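Local coordinates for protein D-hydantoinase (Ralstonia pickettii, PDB 1NFG) that probably catalyses the stereospecific hydrolysis of the cyclic amide bond of D-hydantoin derivatives, using two zinc ions in each subunit, at residues Ile204-Ala207 against Leu208-Pro212; Thr261-His264 against Tyr265-Thr269; Tyr283-Thr286 against Pro287-Ala291. One frame throughout, in Å; residues are numbered along the deposited sequence.

Contact 1 of 3, residues Ile204-Ala207 against Leu208-Pro212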
loop_
_atom_site.group_PDB
_atom_site.type_symbol
_atom_site.label_atom_id
_atom_site.label_comp_id
_atom_site.label_asym_id
_atom_site.label_seq_id
_atom_site.Cartn_x
_atom_site.Cartn_y
_atom_site.Cartn_z
ATOM N N ILE A 204 25.567 19.868 2.024
ATOM C CA ILE A 204 24.312 19.412 1.433
ATOM C C ILE A 204 24.422 18.013 0.860
ATOM O O ILE A 204 23.475 17.223 0.920
ATOM C CB ILE A 204 23.867 20.313 0.289
ATOM C CG1 ILE A 204 24.278 21.756 0.582
ATOM C CG2 ILE A 204 22.353 20.187 0.108
ATOM C CD1 ILE A 204 24.070 22.713 -0.590
ATOM N N TYR A 205 25.579 17.706 0.294
ATOM C CA TYR A 205 25.780 16.401 -0.304
ATOM C C TYR A 205 25.807 15.264 0.701
ATOM O O TYR A 205 25.768 14.092 0.329
ATOM C CB TYR A 205 27.028 16.437 -1.185
ATOM C CG TYR A 205 26.796 17.365 -2.354
ATOM C CD1 TYR A 205 25.869 17.038 -3.346
ATOM C CD2 TYR A 205 27.388 18.628 -2.398
ATOM C CE1 TYR A 205 25.526 17.946 -4.346
ATOM C CE2 TYR A 205 27.051 19.547 -3.397
ATOM C CZ TYR A 205 26.116 19.199 -4.365
ATOM O OH TYR A 205 25.747 20.109 -5.331
ATOM N N HIS A 206 25.857 15.605 1.981
ATOM C CA HIS A 206 25.821 14.569 2.996
ATOM C C HIS A 206 24.408 14.003 2.920
ATOM O O HIS A 206 24.203 12.797 2.997
ATOM C CB HIS A 206 26.068 15.147 4.393
ATOM C CG HIS A 206 25.765 14.184 5.502
ATOM N ND1 HIS A 206 26.437 12.991 5.658
ATOM C CD2 HIS A 206 24.833 14.221 6.485
ATOM C CE1 HIS A 206 25.933 12.333 6.687
ATOM N NE2 HIS A 206 24.958 13.056 7.206
ATOM N N ALA A 207 23.435 14.892 2.756
ATOM C CA ALA A 207 22.038 14.490 2.674
ATOM C C ALA A 207 21.714 13.827 1.340
ATOM O O ALA A 207 21.156 12.724 1.302
ATOM C CB ALA A 207 21.136 15.700 2.888
ATOM N N LEU A 208 22.069 14.494 0.247
ATOM C CA LEU A 208 21.792 13.958 -1.079
ATOM C C LEU A 208 22.474 12.611 -1.318
ATOM O O LEU A 208 21.969 11.786 -2.087
ATOM C CB LEU A 208 22.224 14.961 -2.147
ATOM C CG LEU A 208 21.622 16.361 -1.980
ATOM C CD1 LEU A 208 22.131 17.278 -3.080
ATOM C CD2 LEU A 208 20.104 16.282 -2.010
ATOM N N SER A 209 23.606 12.378 -0.659
ATOM C CA SER A 209 24.326 11.123 -0.839
ATOM C C SER A 209 23.636 9.959 -0.141
ATOM O O SER A 209 23.989 8.797 -0.350
ATOM C CB SER A 209 25.778 11.250 -0.347
ATOM O OG SER A 209 25.860 11.493 1.047
ATOM N N ARG A 210 22.655 10.270 0.699
ATOM C CA ARG A 210 21.915 9.229 1.394
ATOM C C ARG A 210 20.447 9.610 1.552
ATOM O O ARG A 210 19.956 9.872 2.652
ATOM C CB ARG A 210 22.575 8.901 2.745
ATOM C CG ARG A 210 23.083 10.085 3.534
ATOM C CD ARG A 210 24.312 9.711 4.362
ATOM N NE ARG A 210 24.132 8.493 5.152
ATOM C CZ ARG A 210 25.119 7.645 5.436
ATOM N NH1 ARG A 210 26.346 7.883 4.995
ATOM N NH2 ARG A 210 24.887 6.554 6.149
ATOM N N PRO A 211 19.721 9.627 0.425
ATOM C CA PRO A 211 18.301 9.966 0.341
ATOM C C PRO A 211 17.417 8.905 0.993
ATOM O O PRO A 211 17.859 7.783 1.257
ATOM C CB PRO A 211 18.073 10.068 -1.160
ATOM C CG PRO A 211 18.952 8.980 -1.675
ATOM C CD PRO A 211 20.225 9.198 -0.893
ATOM N N PRO A 212 16.147 9.247 1.240
ATOM C CA PRO A 212 15.158 8.362 1.861
ATOM C C PRO A 212 15.199 6.901 1.431
ATOM O O PRO A 212 15.027 6.006 2.259
ATOM C CB PRO A 212 13.841 9.031 1.506
ATOM C CG PRO A 212 14.197 10.482 1.586
ATOM C CD PRO A 212 15.530 10.536 0.868
#
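Ser209 OG sits between two carbonyl oxygens of the preceding turn, 2.7 Å from Tyr205 O and 2.9 Å from His206 O, and its single proton could serve either one. The hydroxyl is turned back over the helix end because OG stands between the backbone N and the carbonyl carbon of its own residue (chi1 64°). Leu208 N to Ile204 O (3.1 Å) and then Ser209 N to Tyr205 O (2.9 Å) are successive i to i+4 helical bonds, after which the helix runs out in the i to i+3 bond from Arg210 N to Ala207 O (2.9 Å). On the apolar flank Leu208 CD1 meets the Tyr205 ring obliquely, 3.7 Å from CE1. Arg210 CD lies 3.9 Å from His206 CE1, while the polar ends turn to other partners: Arg210 NH2 forms a salt bridge with Glu183, and His206 NE2 is hydrogen-bonded to Phe285 O. In this helix end His206 lies beside Thr286 and Asn335, probable substrate-binding residues. Helix 185-197 covers the serine side through Arg192 and Phe195, Pro211 touches Ile228 of a second subunit, and helix 212-229 follows directly.

Contact 2 of 3, residues Thr261-His264 against Tyr265-Thr269; sequences TCTH and YLYLT
The rings of His264 and Tyr265 run alongside each other in the same direction, each taking one face of the other. Over the centre of the tyrosine ring, 3.7 Å above its plane, stands His264 CD2; over the imidazole, Tyr265 CD2 is displaced toward the rim. The pair is oblique, its centroids 4.2 Å apart and its planes inclined at 39°. The His264 ring also meets that of Phe285 edge-to-face. At the tyrosine edge, in plane, is Cys262 N, and Cys262 CB approaches Tyr265 CD2 at 3.6 Å. The third flat group, Tyr267, meets Thr263 O at its ring edge, the oxygen lying near the ring plane and closest to CD2.

A first torsion of 49° tucks the imidazole back over its own backbone. The backbone that carries the rings is coiled by two successive i to i+3 bonds, Tyr265 N to Cys262 O at 2.7 Å and Leu266 N to Thr263 O at 2.9 Å. His264 O then takes Leu268 N at 2.8 Å and, weakly, Tyr267 N, so one carbonyl holds two amides. Leu268 CD1 folds back to His264 CB at 3.7 Å. Tyr265 OH is hydrogen-bonded to Pro287 O, and Tyr267 OH to Met346 O.

A short 3-10 turn thus carries the chain away from the C-terminal end of strand 257-262 in the TIM barrel, the side on which amidohydrolases hold their metals: the Tyr265 side chain is about 4 Å from that of the zinc ligand His237, and Cys262 is about as near to Asp313.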
loop_
_atom_site.group_PDB
_atom_site.type_symbol
_atom_site.label_atom_id
_atom_site.label_comp_id
_atom_site.label_asym_id
_atom_site.label_seq_id
_atom_site.Cartn_x
_atom_site.Cartn_y
_atom_site.Cartn_z
ATOM N N THR A 261 11.885 7.930 16.892
ATOM C CA THR A 261 12.343 9.073 16.098
ATOM C C THR A 261 13.182 9.901 17.049
ATOM O O THR A 261 13.291 9.573 18.240
ATOM C CB THR A 261 11.227 9.986 15.584
ATOM O OG1 THR A 261 10.073 9.207 15.279
ATOM C CG2 THR A 261 11.684 10.687 14.312
ATOM N N CYS A 262 13.760 10.977 16.533
ATOM C CA CYS A 262 14.591 11.812 17.361
ATOM C C CYS A 262 14.236 13.267 17.143
ATOM O O CYS A 262 13.975 13.702 16.026
ATOM C CB CYS A 262 16.073 11.535 17.056
ATOM S SG CYS A 262 16.548 9.769 17.256
ATOM N N THR A 263 14.226 14.006 18.241
ATOM C CA THR A 263 13.888 15.412 18.254
ATOM C C THR A 263 14.146 16.173 16.960
ATOM O O THR A 263 13.218 16.744 16.383
ATOM C CB THR A 263 14.639 16.113 19.383
ATOM O OG1 THR A 263 14.592 15.291 20.559
ATOM C CG2 THR A 263 14.018 17.473 19.674
ATOM N N HIS A 264 15.395 16.182 16.498
ATOM C CA HIS A 264 15.744 16.934 15.290
ATOM C C HIS A 264 15.015 16.528 14.010
ATOM O O HIS A 264 14.930 17.315 13.067
ATOM C CB HIS A 264 17.269 16.928 15.067
ATOM C CG HIS A 264 17.897 15.573 15.164
ATOM N ND1 HIS A 264 17.892 14.834 16.327
ATOM C CD2 HIS A 264 18.537 14.820 14.240
ATOM C CE1 HIS A 264 18.501 13.680 16.113
ATOM N NE2 HIS A 264 18.901 13.646 14.855
ATOM N N TYR A 265 14.480 15.315 13.974
ATOM C CA TYR A 265 13.752 14.868 12.797
ATOM C C TYR A 265 12.330 15.425 12.778
ATOM O O TYR A 265 11.561 15.162 11.853
ATOM C CB TYR A 265 13.740 13.343 12.737
ATOM C CG TYR A 265 15.121 12.783 12.508
ATOM C CD1 TYR A 265 15.848 13.120 11.364
ATOM C CD2 TYR A 265 15.721 11.943 13.447
ATOM C CE1 TYR A 265 17.135 12.638 11.162
ATOM C CE2 TYR A 265 17.010 11.453 13.254
ATOM C CZ TYR A 265 17.711 11.804 12.110
ATOM O OH TYR A 265 18.985 11.316 11.914
ATOM N N LEU A 266 11.990 16.202 13.803
ATOM C CA LEU A 266 10.674 16.825 13.900
ATOM C C LEU A 266 10.824 18.332 13.707
ATOM O O LEU A 266 9.837 19.066 13.713
ATOM C CB LEU A 266 10.060 16.580 15.281
ATOM C CG LEU A 266 9.840 15.154 15.778
ATOM C CD1 LEU A 266 9.385 15.207 17.221
ATOM C CD2 LEU A 266 8.806 14.444 14.916
ATOM N N TYR A 267 12.057 18.789 13.520
ATOM C CA TYR A 267 12.303 20.214 13.399
ATOM C C TYR A 267 13.267 20.665 12.320
ATOM O O TYR A 267 13.136 21.771 11.800
ATOM C CB TYR A 267 12.807 20.746 14.745
ATOM C CG TYR A 267 11.759 20.760 15.833
ATOM C CD1 TYR A 267 10.824 21.787 15.904
ATOM C CD2 TYR A 267 11.691 19.739 16.781
ATOM C CE1 TYR A 267 9.849 21.807 16.885
ATOM C CE2 TYR A 267 10.715 19.747 17.771
ATOM C CZ TYR A 267 9.795 20.789 17.815
ATOM O OH TYR A 267 8.814 20.818 18.785
ATOM N N LEU A 268 14.245 19.833 11.987
ATOM C CA LEU A 268 15.233 20.230 10.993
ATOM C C LEU A 268 14.985 19.644 9.613
ATOM O O LEU A 268 14.329 18.614 9.468
ATOM C CB LEU A 268 16.629 19.856 11.496
ATOM C CG LEU A 268 16.908 20.318 12.936
ATOM C CD1 LEU A 268 18.332 19.977 13.313
ATOM C CD2 LEU A 268 16.680 21.816 13.066
ATOM N N THR A 269 15.510 20.311 8.592
ATOM C CA THR A 269 15.339 19.852 7.215
ATOM C C THR A 269 16.668 19.916 6.485
ATOM O O THR A 269 17.565 20.653 6.891
ATOM C CB THR A 269 14.357 20.732 6.448
ATOM O OG1 THR A 269 14.931 22.034 6.280
ATOM C CG2 THR A 269 13.046 20.845 7.207
#

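Contact 3 of 3, residues Tyr283-Thr286 against Pro287-Ala291; sequences YVFT and PPARA
A first torsion of 43° turns the Phe285 ring over its own main chain toward Ala289, whose CB it meets through CZ at 3.8 Å. Thr286 is turned differently: with chi1 -61°, OG1 lies beside the backbone N and CG2 beside the carbonyl carbon, on the side of Pro287. Two backbone features shape this loop of the TIM barrel: an inverse gamma turn centred on Val284, closed by a weak bond from Phe285 N to Tyr283 O, and a cis peptide between Thr286 and Pro287. The cis bond brings the CA atoms of Thr286 and Pro287 to 2.9 Å, well below the spacing of a trans peptide, and so doubles the chain back.

The aromatic ring occupies the bend that results. At its edge, near the plane, lies Pro287 O, 3.4 Å from Phe285 CD1, while Ala289 N approaches CE1 obliquely. One face carries Tyr283 O, offset toward the rim, and a water, also toward the rim. No direct hydrogen bond joins the two segments; Pro288 CA makes only a CA-H...O contact of 3.6 Å to Phe285 O.

Thr286 is a probable substrate-binding residue, by comparison with related enzymes. Its OG1 is hydrogen-bonded to Asn335 OD1, and its side chain touches that of Tyr153, both probable substrate contacts too. The Pro287 side chain comes within about 5 Å of a zinc ion, so the cis bend borders the active site.

Water 1 bridges the loop: it donates to Tyr283 O at 2.8 Å and to Phe285 O at 2.9 Å, and accepts from Ala289 N at 3.1 Å.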
loop_
_atom_site.group_PDB
_atom_site.type_symbol
_atom_site.label_atom_id
_atom_site.label_comp_id
_atom_site.label_asym_id
_atom_site.label_seq_id
_atom_site.Cartn_x
_atom_site.Cartn_y
_atom_site.Cartn_z
ATOM N N TYR A 283 24.481 20.588 11.069
ATOM C CA TYR A 283 23.346 19.704 10.844
ATOM C C TYR A 283 23.684 18.426 10.129
ATOM O O TYR A 283 22.800 17.743 9.613
ATOM C CB TYR A 283 22.268 20.471 10.090
ATOM C CG TYR A 283 21.938 21.738 10.821
ATOM C CD1 TYR A 283 21.091 21.721 11.923
ATOM C CD2 TYR A 283 22.578 22.934 10.497
ATOM C CE1 TYR A 283 20.896 22.858 12.690
ATOM C CE2 TYR A 283 22.394 24.074 11.259
ATOM C CZ TYR A 283 21.554 24.028 12.355
ATOM O OH TYR A 283 21.389 25.146 13.134
ATOM N N VAL A 284 24.966 18.093 10.108
ATOM C CA VAL A 284 25.387 16.869 9.468
ATOM C C VAL A 284 25.259 15.709 10.448
ATOM O O VAL A 284 26.188 15.402 11.206
ATOM C CB VAL A 284 26.844 16.959 8.963
ATOM C CG1 VAL A 284 27.298 15.603 8.442
ATOM C CG2 VAL A 284 26.947 18.003 7.862
ATOM N N PHE A 285 24.083 15.089 10.450
ATOM C CA PHE A 285 23.828 13.929 11.292
ATOM C C PHE A 285 23.206 12.871 10.396
ATOM O O PHE A 285 22.787 13.171 9.277
ATOM C CB PHE A 285 22.916 14.276 12.472
ATOM C CG PHE A 285 21.754 15.147 12.114
ATOM C CD1 PHE A 285 20.675 14.637 11.406
ATOM C CD2 PHE A 285 21.738 16.485 12.495
ATOM C CE1 PHE A 285 19.599 15.447 11.085
ATOM C CE2 PHE A 285 20.668 17.301 12.181
ATOM C CZ PHE A 285 19.594 16.784 11.475
ATOM N N THR A 286 23.151 11.639 10.887
ATOM C CA THR A 286 22.633 10.537 10.097
ATOM C C THR A 286 21.553 9.715 10.795
ATOM O O THR A 286 21.667 9.416 11.980
ATOM C CB THR A 286 23.799 9.605 9.706
ATOM O OG1 THR A 286 24.738 10.337 8.909
ATOM C CG2 THR A 286 23.300 8.392 8.935
ATOM N N PRO A 287 20.485 9.342 10.061
ATOM C CA PRO A 287 20.277 9.669 8.647
ATOM C C PRO A 287 20.157 11.176 8.454
ATOM O O PRO A 287 20.006 11.922 9.422
ATOM C CB PRO A 287 18.998 8.918 8.311
ATOM C CG PRO A 287 19.139 7.678 9.128
ATOM C CD PRO A 287 19.589 8.241 10.465
ATOM N N PRO A 288 20.213 11.645 7.200
ATOM C CA PRO A 288 20.120 13.080 6.906
ATOM C C PRO A 288 18.792 13.722 7.277
ATOM O O PRO A 288 17.757 13.057 7.323
ATOM C CB PRO A 288 20.353 13.146 5.392
ATOM C CG PRO A 288 21.021 11.860 5.063
ATOM C CD PRO A 288 20.330 10.873 5.953
ATOM N N ALA A 289 18.833 15.029 7.525
ATOM C CA ALA A 289 17.631 15.787 7.834
ATOM C C ALA A 289 16.747 15.667 6.594
ATOM O O ALA A 289 17.237 15.758 5.465
ATOM C CB ALA A 289 17.982 17.235 8.083
ATOM N N ARG A 290 15.451 15.472 6.800
ATOM C CA ARG A 290 14.526 15.321 5.687
ATOM C C ARG A 290 13.797 16.605 5.285
ATOM O O ARG A 290 14.416 17.657 5.138
ATOM C CB ARG A 290 13.525 14.223 6.026
ATOM C CG ARG A 290 14.187 12.905 6.403
ATOM C CD ARG A 290 15.218 12.493 5.364
ATOM N NE ARG A 290 15.652 11.111 5.544
ATOM C CZ ARG A 290 16.620 10.535 4.837
ATOM N NH1 ARG A 290 17.262 11.220 3.898
ATOM N NH2 ARG A 290 16.943 9.270 5.070
ATOM N N ALA A 291 12.483 16.517 5.095
ATOM C CA ALA A 291 11.693 17.683 4.707
ATOM C C ALA A 291 10.542 17.918 5.677
ATOM O O ALA A 291 10.222 17.045 6.490
ATOM C CB ALA A 291 11.153 17.495 3.305
HETATM O O HOH W 1 21.763 15.640 8.145
#

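In the fold
From the N terminus the three contacts come in series, none nesting in or crossing another. Contact 1 ends the short helix 204-208 and hands the chain to helix 212-229. Strand 233-235, helix 241-253 and strand 257-262 intervene before contact 2 turns the chain off the barrel. Contact 3 falls later in the same long connection, ahead of helix 292-303. Contacts 1 and 2 stay apart, about 7 Å between nearest atoms, and contact 3 touches both. Arg290 NH1 is probably hydrogen-bonded to Arg210 O at 3.3 Å, and Thr269 packs on Arg290 and Ala289. Segment 283-291 therefore joins the helical part around 204-212 to the exit of strand 257-262.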